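Local atomic coordinates of FAD-binding PCMH-type domain-containing protein (Gibberella zeae, PDB entry 6YJO), a protein that binds FAD and is probably an oligosaccharide-oxidising flavoenzyme of the oxygen-dependent FAD-linked oxidoreductase family. Residues R155-P163 and G175-T186; D207-R218 and L404-H412. All coordinates share one frame; numbering follows the deposited sequence.

Contact 1 of 2, residues R155-P163 and G175-T186; sequences RAIPHGSCP and GYGFASRTHGLT. With FAD (flavin-adenine dinucleotide), chain C.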
loop_
_atom_site.group_PDB
_atom_site.type_symbol
_atom_site.label_atom_id
_atom_site.label_comp_id
_atom_site.label_asym_id
_atom_site.label_seq_id
_atom_site.Cartn_x
_atom_site.Cartn_y
_atom_site.Cartn_z
ATOM N N ARG A 155 18.245 0.094 12.408
ATOM C CA ARG A 155 17.378 1.125 11.871
ATOM C C ARG A 155 16.226 0.481 11.116
ATOM O O ARG A 155 16.256 -0.706 10.777
ATOM C CB ARG A 155 18.162 2.073 10.952
ATOM C CG ARG A 155 19.432 2.643 11.580
ATOM C CD ARG A 155 19.159 3.448 12.843
ATOM N NE ARG A 155 18.406 4.671 12.570
ATOM C CZ ARG A 155 18.163 5.620 13.469
ATOM N NH1 ARG A 155 18.615 5.500 14.711
ATOM N NH2 ARG A 155 17.470 6.698 13.124
ATOM N N ALA A 156 15.206 1.291 10.854
ATOM C CA ALA A 156 13.971 0.800 10.270
ATOM C C ALA A 156 13.194 1.974 9.701
ATOM O O ALA A 156 13.423 3.132 10.064
ATOM C CB ALA A 156 13.124 0.054 11.304
ATOM N N ILE A 157 12.276 1.658 8.793
ATOM C CA ILE A 157 11.292 2.625 8.322
ATOM C C ILE A 157 9.909 2.006 8.493
ATOM O O ILE A 157 9.767 0.776 8.538
ATOM C CB ILE A 157 11.541 3.035 6.852
ATOM C CG1 ILE A 157 11.614 1.806 5.944
ATOM C CG2 ILE A 157 12.823 3.846 6.729
ATOM C CD1 ILE A 157 11.942 2.153 4.498
ATOM N N PRO A 158 8.872 2.835 8.604
ATOM C CA PRO A 158 7.519 2.294 8.794
ATOM C C PRO A 158 6.949 1.773 7.482
ATOM O O PRO A 158 7.004 2.450 6.454
ATOM C CB PRO A 158 6.730 3.497 9.317
ATOM C CG PRO A 158 7.433 4.684 8.728
ATOM C CD PRO A 158 8.895 4.308 8.647
ATOM N N HIS A 159 6.407 0.559 7.520
ATOM C CA HIS A 159 5.844 -0.071 6.331
ATOM C C HIS A 159 4.859 -1.148 6.768
ATOM O O HIS A 159 4.647 -1.376 7.962
ATOM C CB HIS A 159 6.952 -0.649 5.449
ATOM C CG HIS A 159 7.903 -1.537 6.187
ATOM N ND1 HIS A 159 7.502 -2.699 6.808
ATOM C CD2 HIS A 159 9.233 -1.426 6.417
ATOM C CE1 HIS A 159 8.546 -3.270 7.384
ATOM N NE2 HIS A 159 9.609 -2.519 7.160
ATOM N N GLY A 160 4.267 -1.822 5.780
ATOM C CA GLY A 160 3.223 -2.793 6.020
ATOM C C GLY A 160 3.748 -4.140 6.475
ATOM O O GLY A 160 4.949 -4.369 6.626
ATOM N N SER A 161 2.805 -5.063 6.676
ATOM C CA SER A 161 3.122 -6.351 7.281
ATOM C C SER A 161 3.674 -7.353 6.273
ATOM O O SER A 161 4.419 -8.263 6.657
ATOM C CB SER A 161 1.874 -6.933 7.946
ATOM O OG SER A 161 1.154 -5.942 8.658
ATOM N N CYS A 162 3.322 -7.214 4.998
ATOM C CA CYS A 162 3.718 -8.198 3.994
ATOM C C CYS A 162 5.166 -7.971 3.578
ATOM O O CYS A 162 5.480 -6.917 3.012
ATOM C CB CYS A 162 2.811 -8.115 2.781
ATOM S SG CYS A 162 1.070 -8.253 3.192
ATOM N N PRO A 163 6.069 -8.923 3.822
ATOM C CA PRO A 163 7.473 -8.698 3.450
ATOM C C PRO A 163 7.717 -8.701 1.952
ATOM O O PRO A 163 8.675 -8.065 1.495
ATOM C CB PRO A 163 8.202 -9.858 4.136
ATOM C CG PRO A 163 7.176 -10.930 4.236
ATOM C CD PRO A 163 5.873 -10.228 4.473
ATOM N N GLY A 175 1.901 3.453 2.347
ATOM C CA GLY A 175 2.702 2.546 3.140
ATOM C C GLY A 175 2.283 2.574 4.592
ATOM O O GLY A 175 2.785 3.389 5.371
ATOM N N TYR A 176 1.354 1.697 4.963
ATOM C CA TYR A 176 0.785 1.666 6.300
ATOM C C TYR A 176 1.000 0.298 6.928
ATOM O O TYR A 176 0.875 -0.733 6.258
ATOM C CB TYR A 176 -0.710 1.992 6.276
ATOM C CG TYR A 176 -1.325 2.079 7.653
ATOM C CD1 TYR A 176 -1.751 0.934 8.320
ATOM C CD2 TYR A 176 -1.471 3.303 8.292
ATOM C CE1 TYR A 176 -2.304 1.011 9.579
ATOM C CE2 TYR A 176 -2.025 3.386 9.558
ATOM C CZ TYR A 176 -2.440 2.236 10.190
ATOM O OH TYR A 176 -2.997 2.298 11.442
ATOM N N GLY A 177 1.307 0.298 8.219
ATOM C CA GLY A 177 1.522 -0.934 8.940
ATOM C C GLY A 177 1.442 -0.705 10.432
ATOM O O GLY A 177 0.988 0.343 10.897
ATOM N N PHE A 178 1.912 -1.699 11.183
ATOM C CA PHE A 178 1.806 -1.694 12.637
ATOM C C PHE A 178 2.824 -0.787 13.316
ATOM O O PHE A 178 2.890 -0.780 14.546
ATOM C CB PHE A 178 1.939 -3.129 13.162
ATOM C CG PHE A 178 0.715 -3.973 12.928
ATOM C CD1 PHE A 178 -0.549 -3.469 13.191
ATOM C CD2 PHE A 178 0.825 -5.263 12.435
ATOM C CE1 PHE A 178 -1.674 -4.231 12.974
ATOM C CE2 PHE A 178 -0.302 -6.037 12.216
ATOM C CZ PHE A 178 -1.554 -5.519 12.487
ATOM N N ALA A 179 3.606 -0.027 12.553
ATOM C CA ALA A 179 4.438 1.044 13.084
ATOM C C ALA A 179 4.005 2.421 12.601
ATOM O O ALA A 179 4.643 3.415 12.962
ATOM C CB ALA A 179 5.904 0.814 12.697
ATOM N N SER A 180 2.943 2.507 11.798
ATOM C CA SER A 180 2.586 3.779 11.178
ATOM C C SER A 180 2.050 4.766 12.205
ATOM O O SER A 180 2.443 5.938 12.219
ATOM C CB SER A 180 1.557 3.551 10.071
ATOM O OG SER A 180 2.179 3.054 8.899
ATOM N N ARG A 181 1.144 4.311 13.073
ATOM C CA ARG A 181 0.547 5.216 14.050
ATOM C C ARG A 181 1.611 5.860 14.927
ATOM O O ARG A 181 1.398 6.955 15.463
ATOM C CB ARG A 181 -0.465 4.462 14.911
ATOM C CG ARG A 181 -1.488 5.364 15.567
ATOM C CD ARG A 181 -2.685 4.580 16.069
ATOM N NE ARG A 181 -3.589 5.447 16.814
ATOM C CZ ARG A 181 -3.372 5.850 18.063
ATOM N NH1 ARG A 181 -2.282 5.455 18.711
ATOM N NH2 ARG A 181 -4.243 6.648 18.665
ATOM N N THR A 182 2.758 5.200 15.078
ATOM C CA THR A 182 3.849 5.688 15.908
ATOM C C THR A 182 4.923 6.415 15.115
ATOM O O THR A 182 5.514 7.371 15.629
ATOM C CB THR A 182 4.498 4.517 16.656
ATOM O OG1 THR A 182 3.503 3.825 17.421
ATOM C CG2 THR A 182 5.614 5.003 17.579
ATOM N N HIS A 183 5.191 5.986 13.881
ATOM C CA HIS A 183 6.278 6.542 13.092
ATOM C C HIS A 183 5.858 6.976 11.692
ATOM O O HIS A 183 6.721 7.389 10.911
ATOM C CB HIS A 183 7.428 5.527 12.985
ATOM C CG HIS A 183 8.063 5.188 14.300
ATOM N ND1 HIS A 183 8.196 3.891 14.750
ATOM C CD2 HIS A 183 8.608 5.976 15.258
ATOM C CE1 HIS A 183 8.790 3.896 15.930
ATOM N NE2 HIS A 183 9.052 5.147 16.260
ATOM N N GLY A 184 4.577 6.885 11.347
ATOM C CA GLY A 184 4.051 7.487 10.140
ATOM C C GLY A 184 3.971 6.511 8.976
ATOM O O GLY A 184 4.456 5.379 9.024
ATOM N N LEU A 185 3.322 6.979 7.910
ATOM C CA LEU A 185 3.349 6.266 6.644
ATOM C C LEU A 185 4.780 6.181 6.126
ATOM O O LEU A 185 5.646 6.985 6.478
ATOM C CB LEU A 185 2.474 6.969 5.604
ATOM C CG LEU A 185 0.996 7.208 5.920
ATOM C CD1 LEU A 185 0.390 8.101 4.849
ATOM C CD2 LEU A 185 0.223 5.897 6.026
ATOM N N THR A 186 5.025 5.185 5.271
ATOM C CA THR A 186 6.344 5.059 4.662
ATOM C C THR A 186 6.728 6.331 3.918
ATOM O O THR A 186 7.888 6.757 3.959
ATOM C CB THR A 186 6.382 3.863 3.712
ATOM O OG1 THR A 186 5.760 2.729 4.332
ATOM C CG2 THR A 186 7.825 3.521 3.355
HETATM P PA FAD C . 3.688 -3.381 -8.093
HETATM O O1A FAD C . 2.595 -4.063 -8.824
HETATM O O2A FAD C . 5.098 -3.741 -8.589
HETATM O O5B FAD C . 3.487 -1.818 -8.111
HETATM C C5B FAD C . 2.216 -1.222 -7.777
HETATM C C4B FAD C . 2.138 0.151 -8.386
HETATM O O4B FAD C . 3.407 0.828 -8.209
HETATM C C3B FAD C . 1.859 0.167 -9.886
HETATM O O3B FAD C . 1.087 1.307 -10.246
HETATM C C2B FAD C . 3.268 0.225 -10.475
HETATM O O2B FAD C . 3.280 0.785 -11.780
HETATM C C1B FAD C . 3.953 1.152 -9.475
HETATM N N9A FAD C . 5.405 1.004 -9.423
HETATM C C8A FAD C . 6.126 -0.098 -9.039
HETATM N N7A FAD C . 7.425 0.059 -9.104
HETATM C C5A FAD C . 7.573 1.362 -9.568
HETATM C C6A FAD C . 8.709 2.139 -9.853
HETATM N N6A FAD C . 9.966 1.711 -9.712
HETATM N N1A FAD C . 8.504 3.398 -10.299
HETATM C C2A FAD C . 7.251 3.835 -10.442
HETATM N N3A FAD C . 6.106 3.194 -10.204
HETATM C C4A FAD C . 6.337 1.947 -9.767
HETATM N N1 FAD C . -0.438 -2.056 1.893
HETATM C C2 FAD C . -0.444 -1.406 3.094
HETATM O O2 FAD C . -0.583 -0.180 3.166
HETATM N N3 FAD C . -0.289 -2.129 4.267
HETATM C C4 FAD C . -0.123 -3.497 4.361
HETATM O O4 FAD C . 0.006 -4.033 5.460
HETATM C C4X FAD C . -0.119 -4.176 3.080
HETATM N N5 FAD C . 0.034 -5.470 3.073
HETATM C C5X FAD C . 0.043 -6.116 1.846
HETATM C C6 FAD C . 0.173 -7.499 1.812
HETATM C C7 FAD C . 0.217 -8.193 0.609
HETATM C C7M FAD C . 0.385 -9.689 0.623
HETATM C C8 FAD C . 0.053 -7.490 -0.597
HETATM C C8M FAD C . 0.083 -8.201 -1.922
HETATM C C9 FAD C . -0.103 -6.107 -0.569
HETATM C C9A FAD C . -0.114 -5.421 0.638
HETATM N N10 FAD C . -0.263 -4.021 0.696
HETATM C C10 FAD C . -0.281 -3.367 1.899
HETATM C "C1'" FAD C . -0.464 -3.238 -0.530
HETATM C "C2'" FAD C . 0.814 -2.644 -1.102
HETATM O "O2'" FAD C . 1.194 -1.494 -0.348
HETATM C "C3'" FAD C . 0.551 -2.227 -2.549
HETATM O "O3'" FAD C . 0.056 -3.362 -3.252
HETATM C "C4'" FAD C . 1.776 -1.695 -3.289
HETATM O "O4'" FAD C . 1.419 -0.558 -4.075
HETATM C "C5'" FAD C . 2.377 -2.760 -4.175
HETATM O "O5'" FAD C . 3.703 -2.358 -4.566
HETATM P P FAD C . 4.627 -3.328 -5.378
HETATM O O1P FAD C . 5.807 -2.546 -5.963
HETATM O O2P FAD C . 4.960 -4.508 -4.542
HETATM O O3P FAD C . 3.623 -3.756 -6.553
#
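P158 fits into the concave bend formed by A179, the short helix 180-183 and G184. Its ring comes nearest to the G184 carbonyl, with P158 CB 3.0 Å from G184 O; H183 O lies near CG, and the methyl of A179 is the apolar neighbour, its CB 4.4 Å from P158 CB. On the backbone side of P158, T186 OG1 donates to P158 O; the 2.5 Å between OG1 and O is very short, and its exact value is doubtful. With chi1 at -45°, T186 keeps OG1 beside its own backbone N, from where the hydroxyl also meets the CA of H159.

The bond from CA to CB of H159 points away from 175-186, although CB still touches T186 OG1. A chi1 of 52° sets CG between the backbone N and the carbonyl carbon, and ND1 then donates to G160 O at 3.1 Å. That acceptor lies close to the ring plane and is approached on a lone pair in the carbonyl plane, which fixes the ring's rotation. From the same residue, H159 O takes a CA-H...O contact from G177 CA at 3.3 Å, with 156° at the hydrogen. The CA atoms of the two segments come nearest here, those of G160 and G177 being 3.9 Å apart. S161 OG approaches the F178 ring obliquely at CE2.

Both segments grip the flavin. S161 N donates to O4, Y176 N to O2, and FAD N3 to Y176 O at 2.7 Å, while C162 SG is bonded to FAD C6 at 1.8 Å. With H102 as the other covalent attachment, this is the doubly linked flavin site of a PCMH-type FAD-binding domain, as in berberine bridge enzyme-like oxidases.

Contact 2 of 2, residues D207-R218 and L404-H412; sequences DWEYYDLTWALR and LPINSAFPH. With NAG (2-acetamido-2-deoxy-beta-D-glucopyranose), chain B.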
loop_
_atom_site.group_PDB
_atom_site.type_symbol
_atom_site.label_atom_id
_atom_site.label_comp_id
_atom_site.label_asym_id
_atom_site.label_seq_id
_atom_site.Cartn_x
_atom_site.Cartn_y
_atom_site.Cartn_z
ATOM N N ASP A 207 12.471 17.911 -2.177
ATOM C CA ASP A 207 11.633 19.077 -1.910
ATOM C C ASP A 207 12.256 20.356 -2.457
ATOM O O ASP A 207 11.548 21.210 -3.003
ATOM C CB ASP A 207 11.377 19.206 -0.409
ATOM C CG ASP A 207 10.145 18.443 0.042
ATOM O OD1 ASP A 207 9.324 18.064 -0.822
ATOM O OD2 ASP A 207 9.986 18.227 1.260
ATOM N N TRP A 208 13.574 20.503 -2.333
ATOM C CA TRP A 208 14.215 21.746 -2.755
ATOM C C TRP A 208 14.239 21.864 -4.275
ATOM O O TRP A 208 13.751 22.848 -4.842
ATOM C CB TRP A 208 15.633 21.826 -2.189
ATOM C CG TRP A 208 16.199 23.215 -2.208
ATOM C CD1 TRP A 208 17.064 23.739 -3.127
ATOM C CD2 TRP A 208 15.933 24.259 -1.265
ATOM N NE1 TRP A 208 17.356 25.045 -2.811
ATOM C CE2 TRP A 208 16.674 25.388 -1.672
ATOM C CE3 TRP A 208 15.143 24.349 -0.115
ATOM C CZ2 TRP A 208 16.647 26.592 -0.967
ATOM C CZ3 TRP A 208 15.118 25.543 0.583
ATOM C CH2 TRP A 208 15.864 26.649 0.155
ATOM N N GLU A 209 14.802 20.864 -4.953
ATOM C CA GLU A 209 15.015 20.976 -6.389
ATOM C C GLU A 209 13.725 20.817 -7.186
ATOM O O GLU A 209 13.608 21.387 -8.277
ATOM C CB GLU A 209 16.038 19.935 -6.851
ATOM C CG GLU A 209 17.400 20.039 -6.172
ATOM C CD GLU A 209 17.530 19.121 -4.972
ATOM O OE1 GLU A 209 16.669 19.187 -4.069
ATOM O OE2 GLU A 209 18.493 18.327 -4.936
ATOM N N TYR A 210 12.748 20.059 -6.669
ATOM C CA TYR A 210 11.544 19.734 -7.436
ATOM C C TYR A 210 10.385 19.541 -6.450
ATOM O O TYR A 210 9.940 18.426 -6.167
ATOM C CB TYR A 210 11.757 18.495 -8.307
ATOM C CG TYR A 210 12.796 18.687 -9.394
ATOM C CD1 TYR A 210 12.503 19.415 -10.543
ATOM C CD2 TYR A 210 14.067 18.140 -9.273
ATOM C CE1 TYR A 210 13.445 19.595 -11.538
ATOM C CE2 TYR A 210 15.015 18.314 -10.262
ATOM C CZ TYR A 210 14.697 19.045 -11.394
ATOM O OH TYR A 210 15.635 19.228 -12.388
ATOM N N TYR A 211 9.872 20.665 -5.942
ATOM C CA TYR A 211 8.890 20.624 -4.860
ATOM C C TYR A 211 7.612 19.905 -5.285
ATOM O O TYR A 211 7.081 19.070 -4.543
ATOM C CB TYR A 211 8.573 22.048 -4.395
ATOM C CG TYR A 211 7.894 22.124 -3.042
ATOM C CD1 TYR A 211 8.626 21.987 -1.869
ATOM C CD2 TYR A 211 6.526 22.343 -2.937
ATOM C CE1 TYR A 211 8.014 22.057 -0.628
ATOM C CE2 TYR A 211 5.905 22.418 -1.699
ATOM C CZ TYR A 211 6.656 22.274 -0.549
ATOM O OH TYR A 211 6.053 22.341 0.689
ATOM N N ASP A 212 7.093 20.226 -6.473
ATOM C CA ASP A 212 5.813 19.671 -6.900
ATOM C C ASP A 212 5.941 18.211 -7.319
ATOM O O ASP A 212 5.069 17.393 -7.001
ATOM C CB ASP A 212 5.239 20.492 -8.055
ATOM C CG ASP A 212 4.748 21.859 -7.621
ATOM O OD1 ASP A 212 4.464 22.049 -6.419
ATOM O OD2 ASP A 212 4.637 22.744 -8.495
ATOM N N LEU A 213 7.003 17.872 -8.051
ATOM C CA LEU A 213 7.228 16.480 -8.425
ATOM C C LEU A 213 7.349 15.599 -7.188
ATOM O O LEU A 213 6.708 14.544 -7.095
ATOM C CB LEU A 213 8.479 16.377 -9.296
ATOM C CG LEU A 213 8.955 14.976 -9.683
ATOM C CD1 LEU A 213 7.803 14.141 -10.223
ATOM C CD2 LEU A 213 10.075 15.083 -10.708
ATOM N N THR A 214 8.162 16.027 -6.217
ATOM C CA THR A 214 8.302 15.273 -4.975
ATOM C C THR A 214 6.973 15.198 -4.236
ATOM O O THR A 214 6.657 14.185 -3.602
ATOM C CB THR A 214 9.367 15.928 -4.093
ATOM O OG1 THR A 214 10.590 16.056 -4.830
ATOM C CG2 THR A 214 9.626 15.110 -2.834
ATOM N N TRP A 215 6.184 16.270 -4.304
ATOM C CA TRP A 215 4.857 16.268 -3.700
ATOM C C TRP A 215 3.981 15.181 -4.312
ATOM O O TRP A 215 3.245 14.489 -3.598
ATOM C CB TRP A 215 4.233 17.652 -3.874
ATOM C CG TRP A 215 2.789 17.763 -3.507
ATOM C CD1 TRP A 215 2.271 18.082 -2.284
ATOM C CD2 TRP A 215 1.671 17.593 -4.383
ATOM N NE1 TRP A 215 0.897 18.111 -2.345
ATOM C CE2 TRP A 215 0.504 17.812 -3.623
ATOM C CE3 TRP A 215 1.543 17.272 -5.737
ATOM C CZ2 TRP A 215 -0.772 17.716 -4.171
ATOM C CZ3 TRP A 215 0.278 17.174 -6.279
ATOM C CH2 TRP A 215 -0.864 17.402 -5.500
ATOM N N ALA A 216 4.061 15.005 -5.635
ATOM C CA ALA A 216 3.275 13.965 -6.293
ATOM C C ALA A 216 3.823 12.580 -5.977
ATOM O O ALA A 216 3.056 11.618 -5.850
ATOM C CB ALA A 216 3.253 14.203 -7.803
ATOM N N LEU A 217 5.146 12.452 -5.849
ATOM C CA LEU A 217 5.728 11.152 -5.532
ATOM C C LEU A 217 5.284 10.656 -4.165
ATOM O O LEU A 217 5.183 9.441 -3.950
ATOM C CB LEU A 217 7.257 11.223 -5.600
ATOM C CG LEU A 217 7.837 11.519 -6.983
ATOM C CD1 LEU A 217 9.351 11.387 -6.987
ATOM C CD2 LEU A 217 7.226 10.610 -8.038
ATOM N N ARG A 218 5.020 11.570 -3.228
ATOM C CA ARG A 218 4.488 11.198 -1.917
ATOM C C ARG A 218 2.974 10.998 -2.020
ATOM O O ARG A 218 2.173 11.734 -1.444
ATOM C CB ARG A 218 4.821 12.254 -0.869
ATOM C CG ARG A 218 6.296 12.402 -0.525
ATOM C CD ARG A 218 6.472 13.258 0.721
ATOM N NE ARG A 218 7.874 13.538 1.014
ATOM C CZ ARG A 218 8.544 14.602 0.571
ATOM N NH1 ARG A 218 7.950 15.511 -0.192
ATOM N NH2 ARG A 218 9.820 14.757 0.898
ATOM N N LEU A 404 7.011 22.128 10.126
ATOM C CA LEU A 404 6.090 22.530 9.074
ATOM C C LEU A 404 5.465 21.302 8.418
ATOM O O LEU A 404 6.069 20.223 8.400
ATOM C CB LEU A 404 6.809 23.366 8.009
ATOM C CG LEU A 404 7.669 24.545 8.484
ATOM C CD1 LEU A 404 8.384 25.209 7.306
ATOM C CD2 LEU A 404 6.849 25.561 9.272
ATOM N N PRO A 405 4.263 21.435 7.858
ATOM C CA PRO A 405 3.560 20.258 7.329
ATOM C C PRO A 405 4.361 19.562 6.236
ATOM O O PRO A 405 5.239 20.145 5.596
ATOM C CB PRO A 405 2.254 20.842 6.772
ATOM C CG PRO A 405 2.112 22.189 7.428
ATOM C CD PRO A 405 3.509 22.680 7.637
ATOM N N ILE A 406 4.042 18.287 6.021
ATOM C CA ILE A 406 4.703 17.510 4.979
ATOM C C ILE A 406 4.172 17.928 3.614
ATOM O O ILE A 406 2.988 18.249 3.447
ATOM C CB ILE A 406 4.518 15.998 5.209
ATOM C CG1 ILE A 406 5.342 15.202 4.193
ATOM C CG2 ILE A 406 3.043 15.615 5.138
ATOM C CD1 ILE A 406 5.310 13.706 4.414
ATOM N N ASN A 407 5.068 17.925 2.628
ATOM C CA ASN A 407 4.750 18.252 1.236
ATOM C C ASN A 407 4.327 16.959 0.550
ATOM O O ASN A 407 5.147 16.231 -0.012
ATOM C CB ASN A 407 5.953 18.890 0.550
ATOM C CG ASN A 407 5.676 19.269 -0.890
ATOM O OD1 ASN A 407 4.584 19.732 -1.226
ATOM N ND2 ASN A 407 6.675 19.089 -1.749
ATOM N N SER A 408 3.030 16.662 0.595
ATOM C CA SER A 408 2.549 15.371 0.129
ATOM C C SER A 408 1.150 15.505 -0.454
ATOM O O SER A 408 0.295 16.201 0.105
ATOM C CB SER A 408 2.546 14.340 1.265
ATOM O OG SER A 408 2.069 13.091 0.807
ATOM N N ALA A 409 0.925 14.812 -1.573
ATOM C CA ALA A 409 -0.385 14.807 -2.209
ATOM C C ALA A 409 -1.378 13.896 -1.499
ATOM O O ALA A 409 -2.581 14.021 -1.735
ATOM C CB ALA A 409 -0.255 14.387 -3.671
ATOM N N PHE A 410 -0.907 12.981 -0.652
ATOM C CA PHE A 410 -1.780 12.071 0.076
ATOM C C PHE A 410 -2.848 12.861 0.833
ATOM O O PHE A 410 -2.504 13.737 1.644
ATOM C CB PHE A 410 -0.971 11.224 1.056
ATOM C CG PHE A 410 -1.789 10.194 1.793
ATOM C CD1 PHE A 410 -2.062 8.962 1.215
ATOM C CD2 PHE A 410 -2.276 10.454 3.066
ATOM C CE1 PHE A 410 -2.808 8.015 1.883
ATOM C CE2 PHE A 410 -3.024 9.503 3.742
ATOM C CZ PHE A 410 -3.288 8.283 3.148
ATOM N N PRO A 411 -4.134 12.583 0.612
ATOM C CA PRO A 411 -5.182 13.499 1.081
ATOM C C PRO A 411 -5.886 13.094 2.370
ATOM O O PRO A 411 -6.708 13.863 2.879
ATOM C CB PRO A 411 -6.169 13.475 -0.087
ATOM C CG PRO A 411 -6.109 12.035 -0.546
ATOM C CD PRO A 411 -4.681 11.561 -0.300
ATOM N N HIS A 412 -5.587 11.912 2.917
ATOM C CA HIS A 412 -6.436 11.292 3.926
ATOM C C HIS A 412 -5.894 11.426 5.348
ATOM O O HIS A 412 -6.330 10.687 6.238
ATOM C CB HIS A 412 -6.656 9.817 3.582
ATOM C CG HIS A 412 -7.253 9.595 2.227
ATOM N ND1 HIS A 412 -8.445 10.168 1.833
ATOM C CD2 HIS A 412 -6.825 8.861 1.173
ATOM C CE1 HIS A 412 -8.723 9.798 0.597
ATOM N NE2 HIS A 412 -7.756 9.005 0.172
HETATM C C1 NAG B . 11.983 20.538 -17.167
HETATM C C2 NAG B . 12.160 20.894 -15.678
HETATM C C3 NAG B . 11.959 22.391 -15.438
HETATM C C4 NAG B . 12.861 23.192 -16.367
HETATM C C5 NAG B . 12.542 22.820 -17.806
HETATM C C6 NAG B . 13.416 23.538 -18.807
HETATM C C7 NAG B . 11.571 18.918 -14.340
HETATM C C8 NAG B . 10.514 18.257 -13.510
HETATM N N2 NAG B . 11.255 20.116 -14.846
HETATM O O3 NAG B . 12.286 22.671 -14.081
HETATM O O4 NAG B . 12.795 24.602 -16.165
HETATM O O5 NAG B . 12.786 21.417 -17.984
HETATM O O6 NAG B . 14.643 22.845 -18.997
HETATM O O7 NAG B . 12.663 18.392 -14.543
HETATM O O HOH W 1 8.190 17.545 2.948
#
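This is a largely polar helix-to-loop contact: N407, in the loop between strands 380-386 and 417-423, inserts its amide among D207, just before helix 211-220, and Y211 and W215 of that helix. CG of N407 is anti to the backbone N (chi1 -179°), which carries the amide over one face of the Y211 ring. The two planes are 14° apart, and ND2 stands 3.2 Å above the ring plane, over its centre, so this is a true stack.

ND2 also donates twice, using both N-H groups. It donates almost straight to D207 OD1 (3.0 Å, 177° at the hydrogen), and to Y211 O at 2.8 Å, an oxygen that already accepts from W215 N on the opposite face of its plane. R218 NH1 reaches D207 OD1 from the other face of the carboxylate, forming a salt bridge at 3.0 Å, and donates to N407 O at 2.9 Å on a lone pair. Such a shared arrangement would be expected to favour a charged D207. Water 1 joins D207 OD2 to N407 N.

The loop connects two neighbouring strands of the seven-stranded antiparallel sheet that, in berberine bridge enzyme-like oxidases, accompanies the FAD-binding part, and it meets the helix that follows the hairpin of strands 190-196 and 202-206. Further along, the A409 methyl makes a CH-pi contact, 3.4 Å from the centroid of the six-membered ring of W215, whose indole also has a cation-pi partner in K481. A409 N donates to the helix carbonyl W215 O at 3.1 Å, and S408 OG donates to R218 O at 2.6 Å.

From the N terminus, contact 1 comes first: 155-163 and 175-186 close a short loop of 11 intervening residues that includes helix 167-171, all within the FAD-binding region. The chain then runs through the hairpin of strands 190-196 and 202-206 before contact 2 opens at 207-218. That second loop spans 185 residues, including most strands of the seven-stranded sheet, and shuts at 404-412. The two loops are in series and neither nest nor cross. The centres of the two contacts lie about 19 Å apart, yet the contacts touch where L185 CD1 packs 3.9 Å from F410 CE2. Contact 1 is thus internal to the flavin-binding part, whereas contact 2 ties this part to the large sheet.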